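Local coordinates for putative NAD dependent dehydrogenase (Micromonospora echinospora, PDB 6NOR), which binds NAD and is probably an oxidoreductase acting in the biosynthesis of the antibiotic gentamicin, at residues L51-R57 and A71-L77; G143-P149 and N310-Q316; G192-T196 and L344-Y348; V231-V237 and C249-A254. All blocks are in the same frame, centred on the assembly; numbering follows the deposited sequence.

Interaction 1: L51-R57 and A71-L77. With NAD (nicotinamide-adenine-dinucleotide), chain G.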
# COMPACT_ATOMS: atom_id res chain seq x y z
N LEU A 51 22.95 7.64 34.97
CA LEU A 51 22.33 8.96 34.87
C LEU A 51 22.39 9.65 36.21
O LEU A 51 21.63 9.34 37.11
CB LEU A 51 20.87 8.88 34.39
CG LEU A 51 20.17 10.25 34.32
CD1 LEU A 51 20.87 11.19 33.36
CD2 LEU A 51 18.70 10.14 33.97
N ARG A 52 23.30 10.61 36.33
CA ARG A 52 23.53 11.26 37.62
C ARG A 52 22.75 12.56 37.79
O ARG A 52 22.24 12.85 38.88
CB ARG A 52 25.02 11.51 37.80
CG ARG A 52 25.81 10.23 37.70
CD ARG A 52 27.27 10.45 38.01
NE ARG A 52 27.49 11.04 39.33
CZ ARG A 52 27.60 10.33 40.46
NH1 ARG A 52 27.52 9.01 40.42
NH2 ARG A 52 27.79 10.95 41.62
N TRP A 53 22.62 13.33 36.72
CA TRP A 53 22.00 14.64 36.81
C TRP A 53 21.02 14.90 35.67
O TRP A 53 21.27 14.52 34.53
CB TRP A 53 23.07 15.73 36.81
CG TRP A 53 23.97 15.76 38.00
CD1 TRP A 53 25.15 15.11 38.13
CD2 TRP A 53 23.77 16.49 39.22
NE1 TRP A 53 25.71 15.39 39.36
CE2 TRP A 53 24.88 16.23 40.05
CE3 TRP A 53 22.76 17.33 39.69
CZ2 TRP A 53 25.02 16.79 41.32
CZ3 TRP A 53 22.90 17.90 40.96
CH2 TRP A 53 24.02 17.62 41.76
N VAL A 54 19.91 15.52 36.02
CA VAL A 54 19.05 16.25 35.12
C VAL A 54 19.22 17.73 35.43
O VAL A 54 19.05 18.15 36.57
CB VAL A 54 17.57 15.85 35.27
CG1 VAL A 54 16.70 16.67 34.35
CG2 VAL A 54 17.38 14.40 34.97
N VAL A 55 19.63 18.51 34.43
CA VAL A 55 19.74 19.96 34.54
C VAL A 55 18.61 20.59 33.77
O VAL A 55 18.40 20.25 32.60
CB VAL A 55 21.08 20.49 33.98
CG1 VAL A 55 21.20 22.02 34.21
CG2 VAL A 55 22.26 19.76 34.63
N ASP A 56 17.86 21.49 34.40
CA ASP A 56 16.75 22.18 33.73
C ASP A 56 16.49 23.50 34.42
O ASP A 56 16.58 23.58 35.63
CB ASP A 56 15.47 21.34 33.71
CG ASP A 56 14.52 21.71 32.54
OD1 ASP A 56 13.92 22.81 32.56
OD2 ASP A 56 14.36 20.90 31.60
N ARG A 57 16.17 24.54 33.65
CA ARG A 57 15.83 25.82 34.25
C ARG A 57 14.56 25.69 35.08
O ARG A 57 14.44 26.31 36.12
CB ARG A 57 15.68 26.92 33.18
CG ARG A 57 14.48 26.76 32.26
CD ARG A 57 14.16 28.05 31.49
NE ARG A 57 13.80 29.14 32.40
CZ ARG A 57 12.63 29.25 33.01
NH1 ARG A 57 11.68 28.34 32.83
NH2 ARG A 57 12.41 30.28 33.82
N ALA A 71 17.83 10.17 39.37
CA ALA A 71 18.94 11.10 39.23
C ALA A 71 18.83 12.22 40.23
O ALA A 71 17.81 12.35 40.90
CB ALA A 71 18.98 11.65 37.81
N ARG A 72 19.87 13.04 40.34
CA ARG A 72 19.75 14.32 41.05
C ARG A 72 19.27 15.43 40.10
O ARG A 72 19.47 15.35 38.90
CB ARG A 72 21.09 14.71 41.68
CG ARG A 72 21.48 13.74 42.79
CD ARG A 72 22.83 14.04 43.38
NE ARG A 72 22.81 15.26 44.17
CZ ARG A 72 23.90 15.79 44.72
NH1 ARG A 72 23.82 16.90 45.43
NH2 ARG A 72 25.06 15.18 44.55
N VAL A 73 18.64 16.45 40.65
CA VAL A 73 18.13 17.52 39.83
C VAL A 73 18.79 18.84 40.22
O VAL A 73 19.05 19.08 41.39
CB VAL A 73 16.61 17.64 39.94
CG1 VAL A 73 16.17 17.61 41.38
CG2 VAL A 73 16.10 18.87 39.23
N THR A 74 19.09 19.67 39.22
CA THR A 74 19.64 20.99 39.47
C THR A 74 19.20 21.98 38.40
O THR A 74 18.73 21.59 37.34
CB THR A 74 21.18 20.98 39.52
OG1 THR A 74 21.65 22.32 39.71
CG2 THR A 74 21.74 20.46 38.22
N THR A 75 19.36 23.27 38.69
CA THR A 75 19.02 24.31 37.74
C THR A 75 20.29 24.96 37.25
O THR A 75 20.27 25.83 36.40
CB THR A 75 18.10 25.37 38.37
OG1 THR A 75 18.71 25.89 39.55
CG2 THR A 75 16.77 24.76 38.75
N THR A 76 21.41 24.50 37.77
CA THR A 76 22.72 25.06 37.46
C THR A 76 23.60 24.03 36.79
O THR A 76 23.99 23.06 37.42
CB THR A 76 23.44 25.56 38.73
OG1 THR A 76 22.56 26.37 39.51
CG2 THR A 76 24.68 26.36 38.37
N LEU A 77 23.94 24.26 35.54
CA LEU A 77 24.84 23.39 34.81
C LEU A 77 26.15 23.15 35.58
O LEU A 77 26.74 22.08 35.50
CB LEU A 77 25.13 23.96 33.42
CG LEU A 77 26.07 23.12 32.56
CD1 LEU A 77 25.45 21.76 32.30
CD2 LEU A 77 26.42 23.81 31.25
PA NAD G . 11.18 21.05 25.03
O1A NAD G . 10.56 22.46 25.00
O2A NAD G . 10.19 19.96 25.19
O5B NAD G . 12.21 20.96 26.21
C5B NAD G . 13.18 21.98 26.35
C4B NAD G . 13.70 21.87 27.81
O4B NAD G . 14.79 22.56 27.97
C3B NAD G . 12.67 22.48 28.74
O3B NAD G . 12.47 21.62 29.77
C2B NAD G . 13.34 23.80 29.23
O2B NAD G . 12.86 24.09 30.59
C1B NAD G . 14.57 23.47 29.26
N9A NAD G . 15.48 24.59 29.11
C8A NAD G . 15.34 25.73 28.42
N7A NAD G . 16.49 26.44 28.56
C5A NAD G . 17.32 25.74 29.33
C6A NAD G . 18.58 25.99 29.79
N6A NAD G . 19.35 27.11 29.55
N1A NAD G . 19.20 25.11 30.56
C2A NAD G . 18.58 23.95 30.90
N3A NAD G . 17.33 23.71 30.45
C4A NAD G . 16.70 24.59 29.67
O3 NAD G . 11.97 20.88 23.70
PN NAD G . 12.45 19.53 23.01
O1N NAD G . 12.89 18.47 23.96
O2N NAD G . 11.35 19.01 22.09
O5D NAD G . 13.69 19.93 22.12
C5D NAD G . 14.97 20.11 22.71
C4D NAD G . 16.05 19.88 21.63
O4D NAD G . 15.96 18.70 21.08
C3D NAD G . 15.87 20.89 20.46
O3D NAD G . 17.05 21.29 20.06
C2D NAD G . 15.13 20.07 19.38
O2D NAD G . 15.42 20.64 18.03
C1D NAD G . 15.61 18.87 19.52
N1N NAD G . 14.69 17.85 19.12
C2N NAD G . 15.18 16.75 18.42
C3N NAD G . 14.33 15.72 18.00
C7N NAD G . 14.95 14.56 17.22
O7N NAD G . 14.26 13.71 16.77
N7N NAD G . 16.35 14.52 17.01
C4N NAD G . 12.98 15.77 18.26
C5N NAD G . 12.48 16.86 18.97
C6N NAD G . 13.35 17.91 19.40
O HOH W 1 26.04 13.02 42.44
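W53 and R72 lie side by side and point the same way, the arginine laid along the tryptophan. R72 CB stands over one face of the indole, 3.8 Å from the centroid of the six-membered ring of W53, a CH-pi contact. A bend at chi3 (70°) of R72 turns its guanidinium face to the end of the indole, W53 CH2 lying over the centre of that face, 3.5 Å from R72 CZ, the planes 34° apart. T74 follows on the same face of the sheet: its CG2 touches W53 CE3 at 3.6 Å and V55 CG2 at 3.7 Å. Replacing W53 by an alanine is likely to leave the R72 side chain without the surface it lies on and to open a gap beside T74. Parallel backbone bonds join the strands, among them V54 N to R72 O at 2.9 Å. Past the strand end, D56 grips the adenosine ribose of NAD with both carboxylate oxygens, OD1 taking O2B at 2.6 Å and OD2 taking O3B at 2.7 Å, the diol recognition of NAD-binding Rossmann folds. G32 N of the glycine-rich turn also donates to D56 OD2, and W53 NE1 is bonded to D83. The pair belongs to a beta-alpha-beta unit: helix 59-69 covers the face bearing L51 and V73, helix 77-81 packs on W53 and V55, and strand 25-30 flanks 49-55, leaving 72-74 outermost within this chain.

Interaction 2: G143-P149 and N310-Q316. With NAD (nicotinamide-adenine-dinucleotide), chain G.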
# COMPACT_ATOMS: atom_id res chain seq x y z
N GLY A 143 21.47 13.73 14.89
CA GLY A 143 20.80 13.26 13.69
C GLY A 143 20.42 11.79 13.74
O GLY A 143 21.10 10.96 13.16
N ASN A 144 19.34 11.47 14.42
CA ASN A 144 18.99 10.07 14.68
C ASN A 144 18.54 9.25 13.48
O ASN A 144 18.74 8.04 13.48
CB ASN A 144 17.89 10.01 15.76
CG ASN A 144 16.74 10.96 15.47
OD1 ASN A 144 16.90 12.16 15.59
ND2 ASN A 144 15.60 10.42 15.08
N PHE A 145 17.94 9.86 12.47
CA PHE A 145 17.31 9.03 11.45
C PHE A 145 18.30 8.32 10.55
O PHE A 145 17.96 7.33 9.92
CB PHE A 145 16.32 9.85 10.60
CG PHE A 145 15.14 10.35 11.40
CD1 PHE A 145 14.18 9.46 11.84
CD2 PHE A 145 15.02 11.68 11.74
CE1 PHE A 145 13.09 9.91 12.59
CE2 PHE A 145 13.95 12.13 12.49
CZ PHE A 145 12.99 11.25 12.91
N VAL A 146 19.55 8.77 10.51
CA VAL A 146 20.53 8.04 9.72
C VAL A 146 20.95 6.78 10.46
O VAL A 146 21.71 6.00 9.93
CB VAL A 146 21.78 8.89 9.37
CG1 VAL A 146 21.41 10.03 8.47
CG2 VAL A 146 22.45 9.42 10.65
N TYR A 147 20.44 6.56 11.67
CA TYR A 147 20.71 5.32 12.40
C TYR A 147 19.48 4.42 12.46
O TYR A 147 19.53 3.34 13.03
CB TYR A 147 21.17 5.58 13.85
CG TYR A 147 22.40 6.43 14.03
CD1 TYR A 147 22.29 7.81 14.11
CD2 TYR A 147 23.66 5.86 14.18
CE1 TYR A 147 23.41 8.61 14.30
CE2 TYR A 147 24.80 6.66 14.37
CZ TYR A 147 24.65 8.05 14.42
OH TYR A 147 25.72 8.88 14.61
N ALA A 148 18.38 4.89 11.91
CA ALA A 148 17.15 4.11 11.89
C ALA A 148 17.36 2.85 11.05
O ALA A 148 17.76 2.92 9.90
CB ALA A 148 15.98 4.95 11.33
N PRO A 149 17.07 1.70 11.65
CA PRO A 149 17.29 0.36 11.07
C PRO A 149 16.76 0.24 9.64
O PRO A 149 17.44 -0.29 8.75
CB PRO A 149 16.50 -0.55 12.01
CG PRO A 149 16.43 0.21 13.29
CD PRO A 149 16.36 1.64 12.93
N ASN A 310 12.84 2.52 16.33
CA ASN A 310 12.69 2.62 14.90
C ASN A 310 13.05 3.99 14.34
O ASN A 310 13.36 4.10 13.17
CB ASN A 310 11.27 2.23 14.50
CG ASN A 310 11.12 0.74 14.37
OD1 ASN A 310 12.06 0.05 14.04
ND2 ASN A 310 9.92 0.22 14.60
N SER A 311 13.05 5.02 15.18
CA SER A 311 13.51 6.34 14.74
C SER A 311 15.02 6.48 14.80
O SER A 311 15.56 7.49 14.38
CB SER A 311 12.90 7.47 15.58
OG SER A 311 11.50 7.57 15.41
N GLY A 312 15.70 5.48 15.36
CA GLY A 312 17.15 5.48 15.43
C GLY A 312 17.80 5.96 16.72
O GLY A 312 19.03 5.98 16.80
N TYR A 313 17.02 6.36 17.72
CA TYR A 313 17.59 6.94 18.93
C TYR A 313 18.47 5.96 19.69
O TYR A 313 19.52 6.33 20.22
CB TYR A 313 16.51 7.45 19.87
CG TYR A 313 15.69 8.55 19.30
CD1 TYR A 313 16.22 9.80 19.08
CD2 TYR A 313 14.35 8.34 18.99
CE1 TYR A 313 15.46 10.80 18.55
CE2 TYR A 313 13.59 9.33 18.46
CZ TYR A 313 14.14 10.56 18.24
OH TYR A 313 13.35 11.53 17.72
N VAL A 314 18.04 4.70 19.72
CA VAL A 314 18.74 3.66 20.44
C VAL A 314 20.11 3.39 19.81
O VAL A 314 21.11 3.35 20.49
CB VAL A 314 17.87 2.36 20.50
CG1 VAL A 314 18.65 1.20 21.05
CG2 VAL A 314 16.66 2.60 21.34
N HIS A 315 20.16 3.26 18.50
CA HIS A 315 21.41 3.00 17.79
C HIS A 315 22.38 4.17 17.86
O HIS A 315 23.57 3.99 18.02
CB HIS A 315 21.13 2.61 16.34
CG HIS A 315 20.50 1.27 16.20
ND1 HIS A 315 19.14 1.07 16.37
CD2 HIS A 315 21.04 0.05 15.97
CE1 HIS A 315 18.88 -0.22 16.24
NE2 HIS A 315 20.01 -0.86 16.00
N GLN A 316 21.85 5.38 17.73
CA GLN A 316 22.65 6.59 17.86
C GLN A 316 23.34 6.66 19.22
O GLN A 316 24.55 6.80 19.30
CB GLN A 316 21.77 7.81 17.67
CG GLN A 316 22.44 9.12 17.94
CD GLN A 316 21.46 10.26 17.86
OE1 GLN A 316 21.36 10.92 16.84
NE2 GLN A 316 20.73 10.48 18.94
PA NAD G . 11.18 21.05 25.03
O1A NAD G . 10.56 22.46 25.00
O2A NAD G . 10.19 19.96 25.19
O5B NAD G . 12.21 20.96 26.21
C5B NAD G . 13.18 21.98 26.35
C4B NAD G . 13.70 21.87 27.81
O4B NAD G . 14.79 22.56 27.97
C3B NAD G . 12.67 22.48 28.74
O3B NAD G . 12.47 21.62 29.77
C2B NAD G . 13.34 23.80 29.23
O2B NAD G . 12.86 24.09 30.59
C1B NAD G . 14.57 23.47 29.26
N9A NAD G . 15.48 24.59 29.11
C8A NAD G . 15.34 25.73 28.42
N7A NAD G . 16.49 26.44 28.56
C5A NAD G . 17.32 25.74 29.33
C6A NAD G . 18.58 25.99 29.79
N6A NAD G . 19.35 27.11 29.55
N1A NAD G . 19.20 25.11 30.56
C2A NAD G . 18.58 23.95 30.90
N3A NAD G . 17.33 23.71 30.45
C4A NAD G . 16.70 24.59 29.67
O3 NAD G . 11.97 20.88 23.70
PN NAD G . 12.45 19.53 23.01
O1N NAD G . 12.89 18.47 23.96
O2N NAD G . 11.35 19.01 22.09
O5D NAD G . 13.69 19.93 22.12
C5D NAD G . 14.97 20.11 22.71
C4D NAD G . 16.05 19.88 21.63
O4D NAD G . 15.96 18.70 21.08
C3D NAD G . 15.87 20.89 20.46
O3D NAD G . 17.05 21.29 20.06
C2D NAD G . 15.13 20.07 19.38
O2D NAD G . 15.42 20.64 18.03
C1D NAD G . 15.61 18.87 19.52
N1N NAD G . 14.69 17.85 19.12
C2N NAD G . 15.18 16.75 18.42
C3N NAD G . 14.33 15.72 18.00
C7N NAD G . 14.95 14.56 17.22
O7N NAD G . 14.26 13.71 16.77
N7N NAD G . 16.35 14.52 17.01
C4N NAD G . 12.98 15.77 18.26
C5N NAD G . 12.48 16.86 18.97
C6N NAD G . 13.35 17.91 19.40
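N144 and Y313 together hold the carboxamide of NAD. N144 OD1 accepts from N7N at 2.8 Å, and Y313 OH donates to O7N at 2.5 Å, with O7N near the plane of the phenol ring. The two side chains run the same way and stack, amide and ring planes 20° apart, N144 CG lying 3.3 Å from Y313 CE1. The other end of the amide is fixed by N144 ND2 donating to S311 O at 3.0 Å; the bond is straight at the hydrogen (166°) but reaches the oxygen from above its carbonyl plane. N144 ND2 also sits over the centre of the F145 ring. A leucine in place of N144 would probably leave N7N of the nicotinamide amide and S311 O without these partners. Further out, G312 closes the preceding helix in a Schellman motif and N-caps the next; its phi of 97° and the closeness of N144 O call for glycine. Q316 CA lies 3.8 Å from the centroid of the Y147 ring, over its face. The contact joins the loop after strand 139-141 to the start of helix 313-326, with helix 34-44 packed against Y313 and Q316, and helix 199-209 against N144 and V146.

Interaction 3: G192-T196 and L344-Y348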
# COMPACT_ATOMS: atom_id res chain seq x y z
N GLY A 192 15.35 29.08 13.20
CA GLY A 192 14.43 29.11 12.09
C GLY A 192 13.30 28.14 12.33
O GLY A 192 13.23 27.55 13.40
N GLY A 193 12.44 27.96 11.34
CA GLY A 193 11.28 27.11 11.49
C GLY A 193 11.48 25.72 10.96
O GLY A 193 12.52 25.11 11.20
N ALA A 194 10.51 25.24 10.20
CA ALA A 194 10.50 23.88 9.66
C ALA A 194 11.77 23.52 8.93
O ALA A 194 12.21 22.38 8.96
CB ALA A 194 9.30 23.69 8.71
N LEU A 195 12.36 24.50 8.26
CA LEU A 195 13.59 24.25 7.51
C LEU A 195 14.75 23.93 8.44
O LEU A 195 15.64 23.17 8.11
CB LEU A 195 13.93 25.44 6.63
CG LEU A 195 14.70 25.16 5.36
CD1 LEU A 195 14.06 24.01 4.63
CD2 LEU A 195 14.72 26.41 4.50
N THR A 196 14.73 24.51 9.63
CA THR A 196 15.75 24.18 10.61
C THR A 196 15.38 22.92 11.37
O THR A 196 16.21 22.05 11.60
CB THR A 196 15.94 25.33 11.61
OG1 THR A 196 16.28 26.51 10.89
CG2 THR A 196 17.04 25.01 12.63
N LEU A 344 21.82 24.59 5.19
CA LEU A 344 20.64 25.31 5.68
C LEU A 344 20.81 26.82 5.62
O LEU A 344 19.86 27.54 5.34
CB LEU A 344 20.31 24.91 7.12
CG LEU A 344 19.88 23.47 7.41
CD1 LEU A 344 19.55 23.31 8.88
CD2 LEU A 344 18.69 23.11 6.56
N GLU A 345 22.02 27.30 5.90
CA GLU A 345 22.26 28.73 5.84
C GLU A 345 22.17 29.19 4.39
O GLU A 345 21.60 30.23 4.10
CB GLU A 345 23.61 29.09 6.47
CG GLU A 345 24.32 30.29 5.85
CD GLU A 345 23.83 31.63 6.41
OE1 GLU A 345 22.89 31.61 7.24
OE2 GLU A 345 24.36 32.69 6.01
N ALA A 346 22.68 28.38 3.47
CA ALA A 346 22.57 28.69 2.05
C ALA A 346 21.12 28.70 1.60
O ALA A 346 20.70 29.58 0.87
CB ALA A 346 23.37 27.70 1.23
N ALA A 347 20.35 27.73 2.07
CA ALA A 347 18.94 27.64 1.73
C ALA A 347 18.16 28.87 2.19
O ALA A 347 17.36 29.40 1.44
CB ALA A 347 18.34 26.37 2.31
N TYR A 348 18.39 29.32 3.41
CA TYR A 348 17.72 30.52 3.92
C TYR A 348 18.10 31.78 3.12
O TYR A 348 17.28 32.66 2.90
CB TYR A 348 18.05 30.74 5.41
CG TYR A 348 17.19 29.94 6.36
CD1 TYR A 348 15.80 30.13 6.40
CD2 TYR A 348 17.74 28.99 7.21
CE1 TYR A 348 15.01 29.41 7.28
CE2 TYR A 348 16.96 28.27 8.09
CZ TYR A 348 15.61 28.47 8.13
OH TYR A 348 14.84 27.74 9.00
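The phenol ring of Y348 reaches across to the start of helix 194-197 and is met there on a face and at an edge. Over one face, offset toward the rim, stands L195 CD2, 4.2 Å from the centroid of the Y348 ring in a CH-pi contact. At the edge, in the ring plane, lies T196 OG1, which donates to Y348 OH at 2.7 Å; the two side chains meet at about a right angle. L195 and Y348 slide past each other in opposite directions, which leaves L195 CB against the phenol end, 3.4 Å from Y348 OH. With CG anti to the backbone N (chi1 -152°), L195 sends its CD2 methyl along the ring toward helix 334-353, where it touches A347 CB at 4.2 Å. One turn earlier on that helix, L344 extends its CD2 to within 3.4 Å of L195 O. G192 leaves room for the hydroxyl: its CA is 3.4 Å from Y348 OH, and a CB there would clash with that oxygen. Around the pair, L195 and A347 both pack on V237 of strand 234-241, so the two helices share one side of the C-terminal domain's sheet. Chemically the contact is an apolar ring-and-leucine surface with one polar point at its end. Because Y348 OH receives the proton of T196 OG1, its own can go to E232 OE2, to which it is also hydrogen-bonded. With these two bonds the hydroxyl is probably held and its O-H direction set, and the buried carboxylate, to which L195 N is hydrogen-bonded too, gains a partner that may stabilise its negative charge.

Interaction 4: V231-V237 and C249-A254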
# COMPACT_ATOMS: atom_id res chain seq x y z
N VAL A 231 8.83 32.54 12.11
CA VAL A 231 9.59 31.56 11.32
C VAL A 231 8.69 30.85 10.33
O VAL A 231 7.48 30.89 10.47
CB VAL A 231 10.29 30.52 12.21
CG1 VAL A 231 11.34 31.18 13.08
CG2 VAL A 231 9.27 29.74 13.07
N GLU A 232 9.30 30.18 9.35
CA GLU A 232 8.56 29.53 8.27
C GLU A 232 7.92 28.21 8.71
O GLU A 232 8.46 27.53 9.58
CB GLU A 232 9.47 29.30 7.07
CG GLU A 232 10.37 28.07 7.17
CD GLU A 232 11.55 28.23 8.12
OE1 GLU A 232 11.78 29.33 8.66
OE2 GLU A 232 12.24 27.23 8.35
N ASP A 233 6.79 27.86 8.10
CA ASP A 233 6.06 26.60 8.36
C ASP A 233 6.32 25.55 7.30
O ASP A 233 6.08 24.36 7.50
CB ASP A 233 4.55 26.83 8.39
CG ASP A 233 4.08 27.52 9.65
OD1 ASP A 233 4.05 26.87 10.71
OD2 ASP A 233 3.70 28.70 9.57
N GLN A 234 6.75 25.99 6.14
CA GLN A 234 7.04 25.06 5.07
C GLN A 234 8.21 25.54 4.26
O GLN A 234 8.46 26.73 4.16
CB GLN A 234 5.83 24.86 4.15
CG GLN A 234 5.25 26.10 3.59
CD GLN A 234 4.17 25.82 2.54
OE1 GLN A 234 3.42 26.71 2.17
NE2 GLN A 234 4.11 24.59 2.05
N GLY A 235 8.93 24.59 3.71
CA GLY A 235 10.06 24.89 2.87
C GLY A 235 10.35 23.76 1.92
O GLY A 235 10.08 22.59 2.20
N VAL A 236 10.90 24.14 0.77
CA VAL A 236 11.39 23.18 -0.19
C VAL A 236 12.79 23.63 -0.59
O VAL A 236 13.01 24.77 -0.93
CB VAL A 236 10.48 23.08 -1.42
CG1 VAL A 236 10.94 21.94 -2.31
CG2 VAL A 236 9.05 22.85 -1.01
N VAL A 237 13.73 22.72 -0.50
CA VAL A 237 15.09 22.97 -0.92
C VAL A 237 15.43 22.12 -2.13
O VAL A 237 15.27 20.92 -2.11
CB VAL A 237 16.08 22.64 0.21
CG1 VAL A 237 17.51 23.03 -0.19
CG2 VAL A 237 15.67 23.33 1.50
N CYS A 249 14.38 18.46 -0.60
CA CYS A 249 13.91 18.33 0.76
C CYS A 249 12.61 19.09 0.89
O CYS A 249 12.56 20.29 0.69
CB CYS A 249 14.94 18.85 1.75
SG CYS A 249 16.50 18.01 1.55
N ASP A 250 11.55 18.35 1.18
CA ASP A 250 10.21 18.90 1.32
C ASP A 250 9.85 18.79 2.80
O ASP A 250 9.72 17.70 3.31
CB ASP A 250 9.25 18.11 0.42
CG ASP A 250 7.82 18.64 0.43
OD1 ASP A 250 7.38 19.27 1.42
OD2 ASP A 250 7.11 18.38 -0.56
N VAL A 251 9.73 19.91 3.49
CA VAL A 251 9.38 19.87 4.91
C VAL A 251 8.21 20.78 5.23
O VAL A 251 8.00 21.78 4.59
CB VAL A 251 10.57 20.24 5.81
CG1 VAL A 251 11.77 19.29 5.55
CG2 VAL A 251 10.96 21.71 5.63
N SER A 252 7.43 20.41 6.24
CA SER A 252 6.24 21.16 6.57
C SER A 252 5.82 20.93 8.00
O SER A 252 5.91 19.81 8.49
CB SER A 252 5.09 20.79 5.63
OG SER A 252 3.92 21.46 6.00
N TRP A 253 5.36 22.00 8.63
CA TRP A 253 4.75 21.97 9.95
C TRP A 253 3.23 22.04 9.87
O TRP A 253 2.56 22.05 10.88
CB TRP A 253 5.22 23.15 10.79
CG TRP A 253 6.53 23.02 11.49
CD1 TRP A 253 7.31 21.90 11.62
CD2 TRP A 253 7.21 24.06 12.15
NE1 TRP A 253 8.43 22.19 12.34
CE2 TRP A 253 8.40 23.51 12.68
CE3 TRP A 253 6.93 25.41 12.37
CZ2 TRP A 253 9.31 24.28 13.42
CZ3 TRP A 253 7.84 26.17 13.10
CH2 TRP A 253 9.01 25.60 13.61
N ALA A 254 2.68 22.11 8.66
CA ALA A 254 1.26 22.36 8.54
C ALA A 254 0.54 21.18 7.91
O ALA A 254 -0.51 21.34 7.29
CB ALA A 254 1.01 23.62 7.74
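W253 packs its indole against V231, E232 and D233, the residues leading into strand 234-241. Its CB lies 3.6 Å from D233 O, the oxygen that accepts W253 N at 2.7 Å. Beyond CG, CE3 meets D233 OD1 at 3.6 Å, the carboxylate oxygen lying at the ring edge in its plane, the two groups 69° apart. CZ3 comes next, 3.8 Å from V231 CG2 and equally far from E232 O, and CH2 ends beside the same valine methyl. On the pyrrole side NE1 is bonded to D197, while the carboxylate of D233 is held by R185 on OD1 and by L225 N on OD2. Behind the tryptophan the strands run antiparallel at 176°. G235 and V251 exchange a pair of backbone bonds, V251 N to G235 O at 3.0 Å and nearly straight at 177°, and V237 and C249 form the next such pair. Helix 199-209 packs on C249 and V251, while D250 on the opposite face bonds Q248 of the third subunit. S252 OG accepts from A254 N in an ST turn, and D233 and Q234 form a classic beta bulge opposite R223. The whole is a beta hairpin in the open sheet of the GFO/IDH/MocA C-terminal domain.

Interaction 1 lies at the partly exposed rim of the Rossmann sheet, where charged and aromatic side chains share one face, whereas interactions 2, 3 and 4 are buried. Interactions 1 and 2 hold the adenosine and nicotinamide halves of the same NAD, by ribose and carboxamide, with centres about 25 Å apart. Interactions 3 and 4 belong together: their centres are about 9 Å apart, E232 of one bonds Y348 and L195 of the other, and G193 packs on V231 and W253. Parallel backbone pairing carries interaction 1 and antiparallel pairing interaction 4; interactions 2 and 3 rest mainly on side chains, an amide stack in one and a tyrosine hydroxyl in the other.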